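Local coordinates for hydrazine synthase alpha subunit (Candidatus Kuenenia stuttgartiensis, PDB 5C2V), which catalyses, within the hydrazine synthase complex, the condensation of hydroxylamine made in the gamma subunit with ammonia to give hydrazine, at residues Ser30-Thr35 and Asp372-Asp377; Thr430-Asp435 and Ala574-Asn579; Asn690-Pro695 and Val758-Leu763. One frame throughout, in Å; residues are numbered along the deposited sequence.

Contact 1 (Ser30-Thr35 and Asp372-Asp377). With CA (calcium ion), chain B.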
loop_
_atom_site.group_PDB
_atom_site.type_symbol
_atom_site.label_atom_id
_atom_site.label_comp_id
_atom_site.label_asym_id
_atom_site.label_seq_id
_atom_site.Cartn_x
_atom_site.Cartn_y
_atom_site.Cartn_z
ATOM N N SER D 30 -23.903 37.007 -16.988
ATOM C CA SER D 30 -25.092 37.412 -16.242
ATOM C C SER D 30 -26.039 36.262 -15.884
ATOM O O SER D 30 -27.004 36.465 -15.149
ATOM C CB SER D 30 -25.864 38.471 -17.033
ATOM O OG SER D 30 -26.337 37.947 -18.261
ATOM N N GLN D 31 -25.761 35.059 -16.382
ATOM C CA GLN D 31 -26.694 33.939 -16.222
ATOM C C GLN D 31 -25.973 32.595 -16.146
ATOM O O GLN D 31 -24.914 32.414 -16.745
ATOM C CB GLN D 31 -27.710 33.914 -17.372
ATOM C CG GLN D 31 -28.758 35.024 -17.328
ATOM C CD GLN D 31 -29.818 34.884 -18.406
ATOM O OE1 GLN D 31 -29.772 33.966 -19.225
ATOM N NE2 GLN D 31 -30.782 35.799 -18.410
ATOM N N ILE D 32 -26.552 31.652 -15.406
ATOM C CA ILE D 32 -25.958 30.324 -15.267
ATOM C C ILE D 32 -26.991 29.203 -15.400
ATOM O O ILE D 32 -28.155 29.369 -15.040
ATOM C CB ILE D 32 -25.229 30.163 -13.910
ATOM C CG1 ILE D 32 -26.214 30.294 -12.746
ATOM C CG2 ILE D 32 -24.098 31.176 -13.772
ATOM C CD1 ILE D 32 -25.589 30.053 -11.390
ATOM N N LEU D 33 -26.552 28.064 -15.924
ATOM C CA LEU D 33 -27.386 26.870 -15.999
ATOM C C LEU D 33 -26.921 25.851 -14.969
ATOM O O LEU D 33 -25.718 25.657 -14.794
ATOM C CB LEU D 33 -27.335 26.251 -17.398
ATOM C CG LEU D 33 -28.008 26.978 -18.561
ATOM C CD1 LEU D 33 -27.552 26.384 -19.883
ATOM C CD2 LEU D 33 -29.517 26.886 -18.434
ATOM N N PHE D 34 -27.857 25.197 -14.286
ATOM C CA PHE D 34 -27.461 24.132 -13.366
ATOM C C PHE D 34 -28.560 23.102 -13.118
ATOM O O PHE D 34 -29.735 23.339 -13.399
ATOM C CB PHE D 34 -26.985 24.719 -12.030
ATOM C CG PHE D 34 -28.033 25.501 -11.289
ATOM C CD1 PHE D 34 -28.840 24.886 -10.346
ATOM C CD2 PHE D 34 -28.193 26.858 -11.517
ATOM C CE1 PHE D 34 -29.797 25.605 -9.655
ATOM C CE2 PHE D 34 -29.149 27.583 -10.830
ATOM C CZ PHE D 34 -29.952 26.955 -9.898
ATOM N N THR D 35 -28.149 21.952 -12.595
ATOM C CA THR D 35 -29.047 20.835 -12.340
ATOM C C THR D 35 -29.526 20.809 -10.892
ATOM O O THR D 35 -28.734 20.955 -9.956
ATOM C CB THR D 35 -28.367 19.486 -12.661
ATOM O OG1 THR D 35 -27.863 19.507 -14.003
ATOM C CG2 THR D 35 -29.350 18.335 -12.509
ATOM N N ASP D 372 -18.912 32.899 -1.219
ATOM C CA ASP D 372 -20.267 33.448 -1.208
ATOM C C ASP D 372 -21.279 32.575 -1.948
ATOM O O ASP D 372 -20.946 31.911 -2.929
ATOM C CB ASP D 372 -20.266 34.849 -1.825
ATOM C CG ASP D 372 -19.161 35.728 -1.274
ATOM O OD1 ASP D 372 -19.393 36.407 -0.252
ATOM O OD2 ASP D 372 -18.060 35.739 -1.865
ATOM N N LYS D 373 -22.519 32.591 -1.467
ATOM C CA LYS D 373 -23.593 31.793 -2.050
ATOM C C LYS D 373 -24.110 32.377 -3.362
ATOM O O LYS D 373 -24.260 33.591 -3.497
ATOM C CB LYS D 373 -24.751 31.664 -1.055
ATOM C CG LYS D 373 -25.910 30.811 -1.550
ATOM C CD LYS D 373 -27.109 30.904 -0.620
ATOM C CE LYS D 373 -27.658 32.321 -0.564
ATOM N NZ LYS D 373 -28.843 32.423 0.331
ATOM N N VAL D 374 -24.378 31.505 -4.328
ATOM C CA VAL D 374 -25.037 31.918 -5.561
ATOM C C VAL D 374 -26.530 31.629 -5.453
ATOM O O VAL D 374 -27.340 32.543 -5.301
ATOM C CB VAL D 374 -24.454 31.197 -6.792
ATOM C CG1 VAL D 374 -25.162 31.652 -8.061
ATOM C CG2 VAL D 374 -22.956 31.444 -6.892
ATOM N N TYR D 375 -26.888 30.352 -5.536
ATOM C CA TYR D 375 -28.260 29.922 -5.297
ATOM C C TYR D 375 -28.288 28.609 -4.519
ATOM O O TYR D 375 -27.727 27.607 -4.964
ATOM C CB TYR D 375 -29.010 29.775 -6.622
ATOM C CG TYR D 375 -30.466 29.394 -6.477
ATOM C CD1 TYR D 375 -31.425 30.345 -6.153
ATOM C CD2 TYR D 375 -30.885 28.084 -6.676
ATOM C CE1 TYR D 375 -32.758 30.001 -6.024
ATOM C CE2 TYR D 375 -32.216 27.731 -6.549
ATOM C CZ TYR D 375 -33.147 28.694 -6.223
ATOM O OH TYR D 375 -34.473 28.347 -6.096
ATOM N N ASP D 376 -28.937 28.611 -3.359
ATOM C CA ASP D 376 -29.129 27.374 -2.611
ATOM C C ASP D 376 -30.586 27.199 -2.197
ATOM O O ASP D 376 -31.104 27.947 -1.368
ATOM C CB ASP D 376 -28.222 27.339 -1.378
ATOM C CG ASP D 376 -28.293 26.013 -0.638
ATOM O OD1 ASP D 376 -27.939 25.981 0.559
ATOM O OD2 ASP D 376 -28.703 25.003 -1.250
ATOM N N ASP D 377 -31.233 26.195 -2.775
ATOM C CA ASP D 377 -32.595 25.836 -2.409
ATOM C C ASP D 377 -32.520 24.705 -1.395
ATOM O O ASP D 377 -31.856 23.705 -1.641
ATOM C CB ASP D 377 -33.397 25.416 -3.648
ATOM C CG ASP D 377 -34.895 25.332 -3.389
ATOM O OD1 ASP D 377 -35.307 25.120 -2.230
ATOM O OD2 ASP D 377 -35.669 25.473 -4.358
HETATM CA CA CA B . -29.712 23.111 -2.264
#

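Contact 2 (Thr430-Asp435 and Ala574-Asn579)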
loop_
_atom_site.group_PDB
_atom_site.type_symbol
_atom_site.label_atom_id
_atom_site.label_comp_id
_atom_site.label_asym_id
_atom_site.label_seq_id
_atom_site.Cartn_x
_atom_site.Cartn_y
_atom_site.Cartn_z
ATOM N N THR D 430 -2.607 -2.161 -36.229
ATOM C CA THR D 430 -1.274 -2.625 -35.847
ATOM C C THR D 430 -0.729 -2.005 -34.559
ATOM O O THR D 430 -1.196 -0.960 -34.101
ATOM C CB THR D 430 -0.247 -2.350 -36.969
ATOM O OG1 THR D 430 -0.256 -0.955 -37.297
ATOM C CG2 THR D 430 -0.572 -3.162 -38.214
ATOM N N TRP D 431 0.270 -2.655 -33.971
ATOM C CA TRP D 431 1.008 -2.019 -32.886
ATOM C C TRP D 431 2.452 -2.504 -32.830
ATOM O O TRP D 431 2.763 -3.628 -33.235
ATOM C CB TRP D 431 0.310 -2.239 -31.535
ATOM C CG TRP D 431 0.320 -3.646 -31.023
ATOM C CD1 TRP D 431 -0.667 -4.577 -31.165
ATOM C CD2 TRP D 431 1.356 -4.275 -30.257
ATOM N NE1 TRP D 431 -0.306 -5.749 -30.546
ATOM C CE2 TRP D 431 0.934 -5.590 -29.983
ATOM C CE3 TRP D 431 2.603 -3.855 -29.784
ATOM C CZ2 TRP D 431 1.713 -6.488 -29.256
ATOM C CZ3 TRP D 431 3.376 -4.748 -29.063
ATOM C CH2 TRP D 431 2.928 -6.049 -28.806
ATOM N N ILE D 432 3.327 -1.632 -32.339
ATOM C CA ILE D 432 4.755 -1.901 -32.300
ATOM C C ILE D 432 5.422 -1.340 -31.039
ATOM O O ILE D 432 5.186 -0.192 -30.637
ATOM C CB ILE D 432 5.456 -1.327 -33.555
ATOM C CG1 ILE D 432 6.977 -1.431 -33.435
ATOM C CG2 ILE D 432 5.032 0.112 -33.799
ATOM C CD1 ILE D 432 7.720 -0.937 -34.656
ATOM N N CYS D 433 6.250 -2.175 -30.420
ATOM C CA CYS D 433 7.080 -1.772 -29.296
ATOM C C CYS D 433 8.547 -1.859 -29.700
ATOM O O CYS D 433 8.995 -2.883 -30.221
ATOM C CB CYS D 433 6.807 -2.651 -28.074
ATOM S SG CYS D 433 7.722 -2.168 -26.591
ATOM N N PHE D 434 9.286 -0.783 -29.460
ATOM C CA PHE D 434 10.679 -0.702 -29.884
ATOM C C PHE D 434 11.590 -1.564 -29.013
ATOM O O PHE D 434 12.502 -2.215 -29.517
ATOM C CB PHE D 434 11.145 0.753 -29.872
ATOM C CG PHE D 434 10.314 1.656 -30.738
ATOM C CD1 PHE D 434 9.944 1.264 -32.015
ATOM C CD2 PHE D 434 9.889 2.889 -30.272
ATOM C CE1 PHE D 434 9.175 2.089 -32.815
ATOM C CE2 PHE D 434 9.117 3.718 -31.067
ATOM C CZ PHE D 434 8.761 3.317 -32.339
ATOM N N ASP D 435 11.357 -1.551 -27.704
ATOM C CA ASP D 435 12.076 -2.446 -26.803
ATOM C C ASP D 435 11.127 -3.057 -25.776
ATOM O O ASP D 435 10.552 -2.346 -24.959
ATOM C CB ASP D 435 13.212 -1.697 -26.104
ATOM C CG ASP D 435 14.170 -2.627 -25.389
ATOM O OD1 ASP D 435 14.105 -3.850 -25.630
ATOM O OD2 ASP D 435 14.992 -2.133 -24.589
ATOM N N ALA D 574 14.995 0.280 -34.472
ATOM C CA ALA D 574 14.468 -1.048 -34.188
ATOM C C ALA D 574 14.332 -1.900 -35.441
ATOM O O ALA D 574 14.058 -1.391 -36.527
ATOM C CB ALA D 574 13.122 -0.932 -33.485
ATOM N N LYS D 575 14.520 -3.205 -35.274
ATOM C CA LYS D 575 14.384 -4.150 -36.373
ATOM C C LYS D 575 12.933 -4.269 -36.827
ATOM O O LYS D 575 12.660 -4.521 -38.000
ATOM C CB LYS D 575 14.914 -5.527 -35.968
ATOM C CG LYS D 575 16.413 -5.586 -35.731
ATOM C CD LYS D 575 16.873 -7.026 -35.551
ATOM C CE LYS D 575 18.380 -7.116 -35.379
ATOM N NZ LYS D 575 18.839 -8.531 -35.304
ATOM N N ALA D 576 12.009 -4.085 -35.889
ATOM C CA ALA D 576 10.584 -4.234 -36.169
ATOM C C ALA D 576 10.075 -3.160 -37.125
ATOM O O ALA D 576 9.107 -3.378 -37.854
ATOM C CB ALA D 576 9.789 -4.203 -34.874
ATOM N N LEU D 577 10.736 -2.006 -37.116
ATOM C CA LEU D 577 10.360 -0.883 -37.970
ATOM C C LEU D 577 10.365 -1.264 -39.448
ATOM O O LEU D 577 9.614 -0.703 -40.246
ATOM C CB LEU D 577 11.304 0.300 -37.734
ATOM C CG LEU D 577 11.029 1.590 -38.510
ATOM C CD1 LEU D 577 9.658 2.149 -38.162
ATOM C CD2 LEU D 577 12.116 2.620 -38.239
ATOM N N TYR D 578 11.212 -2.223 -39.804
ATOM C CA TYR D 578 11.345 -2.649 -41.192
ATOM C C TYR D 578 10.439 -3.832 -41.518
ATOM O O TYR D 578 10.346 -4.252 -42.671
ATOM C CB TYR D 578 12.804 -2.995 -41.495
ATOM C CG TYR D 578 13.737 -1.814 -41.341
ATOM C CD1 TYR D 578 14.285 -1.491 -40.106
ATOM C CD2 TYR D 578 14.059 -1.013 -42.428
ATOM C CE1 TYR D 578 15.132 -0.407 -39.961
ATOM C CE2 TYR D 578 14.904 0.071 -42.294
ATOM C CZ TYR D 578 15.438 0.369 -41.058
ATOM O OH TYR D 578 16.281 1.448 -40.921
ATOM N N ASN D 579 9.772 -4.370 -40.504
ATOM C CA ASN D 579 8.800 -5.437 -40.716
ATOM C C ASN D 579 7.370 -4.901 -40.771
ATOM O O ASN D 579 6.418 -5.673 -40.891
ATOM C CB ASN D 579 8.919 -6.499 -39.620
ATOM C CG ASN D 579 8.350 -7.844 -40.041
ATOM O OD1 ASN D 579 8.141 -8.097 -41.227
ATOM N ND2 ASN D 579 8.100 -8.715 -39.069
#

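Contact 3 (Asn690-Pro695 and Val758-Leu763)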
loop_
_atom_site.group_PDB
_atom_site.type_symbol
_atom_site.label_atom_id
_atom_site.label_comp_id
_atom_site.label_asym_id
_atom_site.label_seq_id
_atom_site.Cartn_x
_atom_site.Cartn_y
_atom_site.Cartn_z
ATOM N N ASN D 690 -11.012 -25.921 -7.015
ATOM C CA ASN D 690 -11.006 -25.416 -5.646
ATOM C C ASN D 690 -9.662 -25.649 -4.968
ATOM O O ASN D 690 -9.180 -24.803 -4.215
ATOM C CB ASN D 690 -12.122 -26.066 -4.826
ATOM C CG ASN D 690 -13.484 -25.467 -5.115
ATOM O OD1 ASN D 690 -13.822 -24.394 -4.613
ATOM N ND2 ASN D 690 -14.278 -26.162 -5.921
ATOM N N SER D 691 -9.060 -26.800 -5.247
ATOM C CA SER D 691 -7.758 -27.137 -4.686
ATOM C C SER D 691 -6.663 -26.222 -5.228
ATOM O O SER D 691 -5.908 -25.624 -4.464
ATOM C CB SER D 691 -7.407 -28.597 -4.981
ATOM O OG SER D 691 -8.335 -29.481 -4.375
ATOM N N LEU D 692 -6.593 -26.109 -6.551
ATOM C CA LEU D 692 -5.515 -25.372 -7.204
ATOM C C LEU D 692 -5.575 -23.863 -6.958
ATOM O O LEU D 692 -4.551 -23.184 -6.995
ATOM C CB LEU D 692 -5.529 -25.653 -8.708
ATOM C CG LEU D 692 -5.140 -27.080 -9.102
ATOM C CD1 LEU D 692 -5.431 -27.340 -10.572
ATOM C CD2 LEU D 692 -3.674 -27.335 -8.786
ATOM N N LEU D 693 -6.772 -23.343 -6.708
ATOM C CA LEU D 693 -6.952 -21.908 -6.504
ATOM C C LEU D 693 -6.934 -21.513 -5.027
ATOM O O LEU D 693 -7.168 -20.353 -4.686
ATOM C CB LEU D 693 -8.255 -21.436 -7.156
ATOM C CG LEU D 693 -8.187 -21.060 -8.642
ATOM C CD1 LEU D 693 -7.154 -19.968 -8.872
ATOM C CD2 LEU D 693 -7.894 -22.268 -9.524
ATOM N N GLU D 694 -6.667 -22.483 -4.158
ATOM C CA GLU D 694 -6.628 -22.253 -2.714
ATOM C C GLU D 694 -5.553 -21.244 -2.308
ATOM O O GLU D 694 -4.419 -21.313 -2.784
ATOM C CB GLU D 694 -6.400 -23.577 -1.979
ATOM C CG GLU D 694 -6.327 -23.454 -0.465
ATOM C CD GLU D 694 -6.105 -24.788 0.219
ATOM O OE1 GLU D 694 -5.940 -25.803 -0.492
ATOM O OE2 GLU D 694 -6.096 -24.821 1.468
ATOM N N PRO D 695 -5.913 -20.298 -1.425
ATOM C CA PRO D 695 -4.982 -19.294 -0.894
ATOM C C PRO D 695 -3.900 -19.901 -0.005
ATOM O O PRO D 695 -4.036 -21.038 0.447
ATOM C CB PRO D 695 -5.890 -18.364 -0.077
ATOM C CG PRO D 695 -7.269 -18.619 -0.580
ATOM C CD PRO D 695 -7.292 -20.062 -0.966
ATOM N N VAL D 758 -0.044 -23.825 -18.490
ATOM C CA VAL D 758 0.668 -22.547 -18.468
ATOM C C VAL D 758 -0.193 -21.414 -19.026
ATOM O O VAL D 758 -0.327 -20.357 -18.404
ATOM C CB VAL D 758 1.983 -22.620 -19.270
ATOM C CG1 VAL D 758 2.615 -21.239 -19.385
ATOM C CG2 VAL D 758 2.948 -23.603 -18.624
ATOM N N GLU D 759 -0.779 -21.649 -20.197
ATOM C CA GLU D 759 -1.669 -20.681 -20.828
ATOM C C GLU D 759 -2.864 -20.366 -19.940
ATOM O O GLU D 759 -3.250 -19.204 -19.797
ATOM C CB GLU D 759 -2.156 -21.196 -22.184
ATOM C CG GLU D 759 -1.146 -21.055 -23.305
ATOM C CD GLU D 759 -1.709 -21.483 -24.647
ATOM O OE1 GLU D 759 -2.503 -22.448 -24.680
ATOM O OE2 GLU D 759 -1.362 -20.851 -25.666
ATOM N N TRP D 760 -3.445 -21.407 -19.352
ATOM C CA TRP D 760 -4.587 -21.243 -18.460
ATOM C C TRP D 760 -4.256 -20.314 -17.298
ATOM O O TRP D 760 -5.027 -19.408 -16.981
ATOM C CB TRP D 760 -5.054 -22.599 -17.926
ATOM C CG TRP D 760 -6.048 -22.487 -16.810
ATOM C CD1 TRP D 760 -7.301 -21.949 -16.877
ATOM C CD2 TRP D 760 -5.874 -22.932 -15.459
ATOM N NE1 TRP D 760 -7.915 -22.027 -15.650
ATOM C CE2 TRP D 760 -7.061 -22.627 -14.763
ATOM C CE3 TRP D 760 -4.831 -23.557 -14.771
ATOM C CZ2 TRP D 760 -7.232 -22.925 -13.413
ATOM C CZ3 TRP D 760 -5.002 -23.854 -13.432
ATOM C CH2 TRP D 760 -6.193 -23.538 -12.766
ATOM N N ILE D 761 -3.102 -20.532 -16.674
ATOM C CA ILE D 761 -2.690 -19.703 -15.546
ATOM C C ILE D 761 -2.376 -18.270 -15.977
ATOM O O ILE D 761 -2.782 -17.313 -15.316
ATOM C CB ILE D 761 -1.466 -20.303 -14.831
ATOM C CG1 ILE D 761 -1.804 -21.689 -14.282
ATOM C CG2 ILE D 761 -1.002 -19.394 -13.709
ATOM C CD1 ILE D 761 -0.701 -22.304 -13.454
ATOM N N ASP D 762 -1.663 -18.125 -17.091
ATOM C CA ASP D 762 -1.310 -16.804 -17.607
ATOM C C ASP D 762 -2.543 -15.994 -18.008
ATOM O O ASP D 762 -2.524 -14.763 -17.972
ATOM C CB ASP D 762 -0.363 -16.932 -18.801
ATOM C CG ASP D 762 1.095 -16.802 -18.405
ATOM O OD1 ASP D 762 1.388 -16.824 -17.191
ATOM O OD2 ASP D 762 1.947 -16.681 -19.309
ATOM N N LEU D 763 -3.610 -16.691 -18.388
ATOM C CA LEU D 763 -4.864 -16.043 -18.764
ATOM C C LEU D 763 -5.646 -15.539 -17.554
ATOM O O LEU D 763 -6.665 -14.866 -17.703
ATOM C CB LEU D 763 -5.740 -17.000 -19.574
ATOM C CG LEU D 763 -5.432 -17.157 -21.065
ATOM C CD1 LEU D 763 -6.243 -18.299 -21.648
ATOM C CD2 LEU D 763 -5.719 -15.863 -21.809
#

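Contact 1 (Ser30-Thr35 and Asp372-Asp377)
This is a small apolar contact between neighbouring sheets at the seam of the N-terminal beta-propeller, where Ile32 and Phe34 on strand 31-37 meet Val374 and Tyr375, next to strand 369-373. The two aliphatic side chains reach toward each other tip to tip, with Ile32 CD1 lying 3.7 Å from Val374 CG1. Phe34 lifts its ring off the strand with CG set between the backbone N and the carbonyl carbon (chi1 62°), and its CZ comes to 3.5 Å from Tyr375 CD2. The ring planes make 41° and their centroids are 5.8 Å apart, an oblique pairing; Tyr375 also meets the ring of Phe62.

Strand 31-37 pairs with strand 381-387, so N-terminal and later chain share one sheet, consistent with the Velcro closure of a six-bladed propeller. Strand 369-373 is the edge of the preceding blade, and a classic beta bulge sets both Val374 and Tyr375 opposite Ile360. Immediately afterwards the chain binds a calcium ion through Asp376 OD2 at 2.4 Å and Asp377 O at 2.3 Å, with Phe358, Trp380 and Asp382 completing the site.

Contact 2 (Thr430-Asp435 and Ala574-Asn579)
Ile432, Ala574 and Phe434 carry this buried contact, in which strand 428-433 is met by a loop whose residues 575-578 coil like a helix without its regular bonding. Ile432 has the largest share. Its side chain is fully extended, CG1 anti to the backbone N (chi1 172°) and CD1 anti in turn, so that the terminal methyl is carried well off the strand. There CD1 lies 3.9 Å from Ala576 CB and 4.0 Å from the backbone N of Leu577.

Phe434, two residues on from Ile432, takes a different course: CG stands beside its own backbone N (chi1 -57°), and the ring brings CD1 to 4.1 Å from Ala574 CB at an oblique approach. The CA atoms of Phe434 and Ala574 are 5.7 Å apart. Within the loop runs a hydrogen bond from Asn579 N to Ala576 O at 2.9 Å, while Ser516 OG holds the backbone N of Ala576.

Strand 428-433 is the middle strand of a three-stranded mixed sheet, between strands 517-522 and 553-556, and the last ends at Cys556, a covalent anchor of the pentacoordinated heme. Trp431 and Ile432 line that heme's pocket, although the side chain of Ile432 stays about 7 Å from the heme and turns to the loop instead. Other subunits reach the contact too: the backbone O and the hydroxyl of Tyr578 make hydrogen bonds to Thr222 and Trp88 of the gamma subunit, and Phe434 packs on Leu215 of the beta subunit. With no hydrogen bond between the segments, the chemistry implies cohesion through shape and burial rather than directional bonding.

Contact 3 (Asn690-Pro695 and Val758-Leu763)
Glu759 OE2, one residue ahead of the Trp760 that reaches across to Leu693, is gripped twice, by Arg642 in a salt bridge and by the hydroxyl of Tyr508 in a hydrogen bond. Glu759 itself takes no part in the contact. Trp760 supplies everything the helix offers: CG is anti to the backbone N (chi1 169°), and the six-membered end of the indole projects toward the end of helix 687-692. Leu693 arrives from the opposite direction and sets CD2 at the rim of the indole, near the ring plane, 3.9 Å from CH2 and 4.0 Å from CZ2 of Trp760. Leu692 CD1 adds a looser, oblique approach at 4.5 Å from Trp760 CH2. At its other end the indole is tethered, since NE1 donates to the backbone O of Gln766, which would limit rotation of the ring.

The pair of leucines falls where helix 687-692 gives way to a turn, marked by the hydrogen bond from Glu694 N to Ser691 O at 3.2 Å. Both segments belong to the cytochrome c region, and the side chain of Leu692 is about 6 Å from the bis-histidine heme. Around the contact, Leu692 packs on Leu654 of helix 646-657 and Leu718 of helix 717-722, Trp760 on Ile650 of helix 646-657, while Leu763 meets Ile465 of strand 461-467.

The three contacts follow one another along the chain. Contacts 2 and 3 are wholly buried, whereas contact 1 is only partly so and lies across the chain's centre from both, its centre about 54 and 56 Å from theirs. No secondary-structure element is shared: contact 1 joins two propeller blades, contact 2 a strand to a loop, contact 3 two helix ends. None has a hydrogen bond across it, yet the apolar means differ, from paired rings to methyl packing to an indole rim. Calcium stands beside the first and a heme near each of the others, while other subunits reach contact 2 alone.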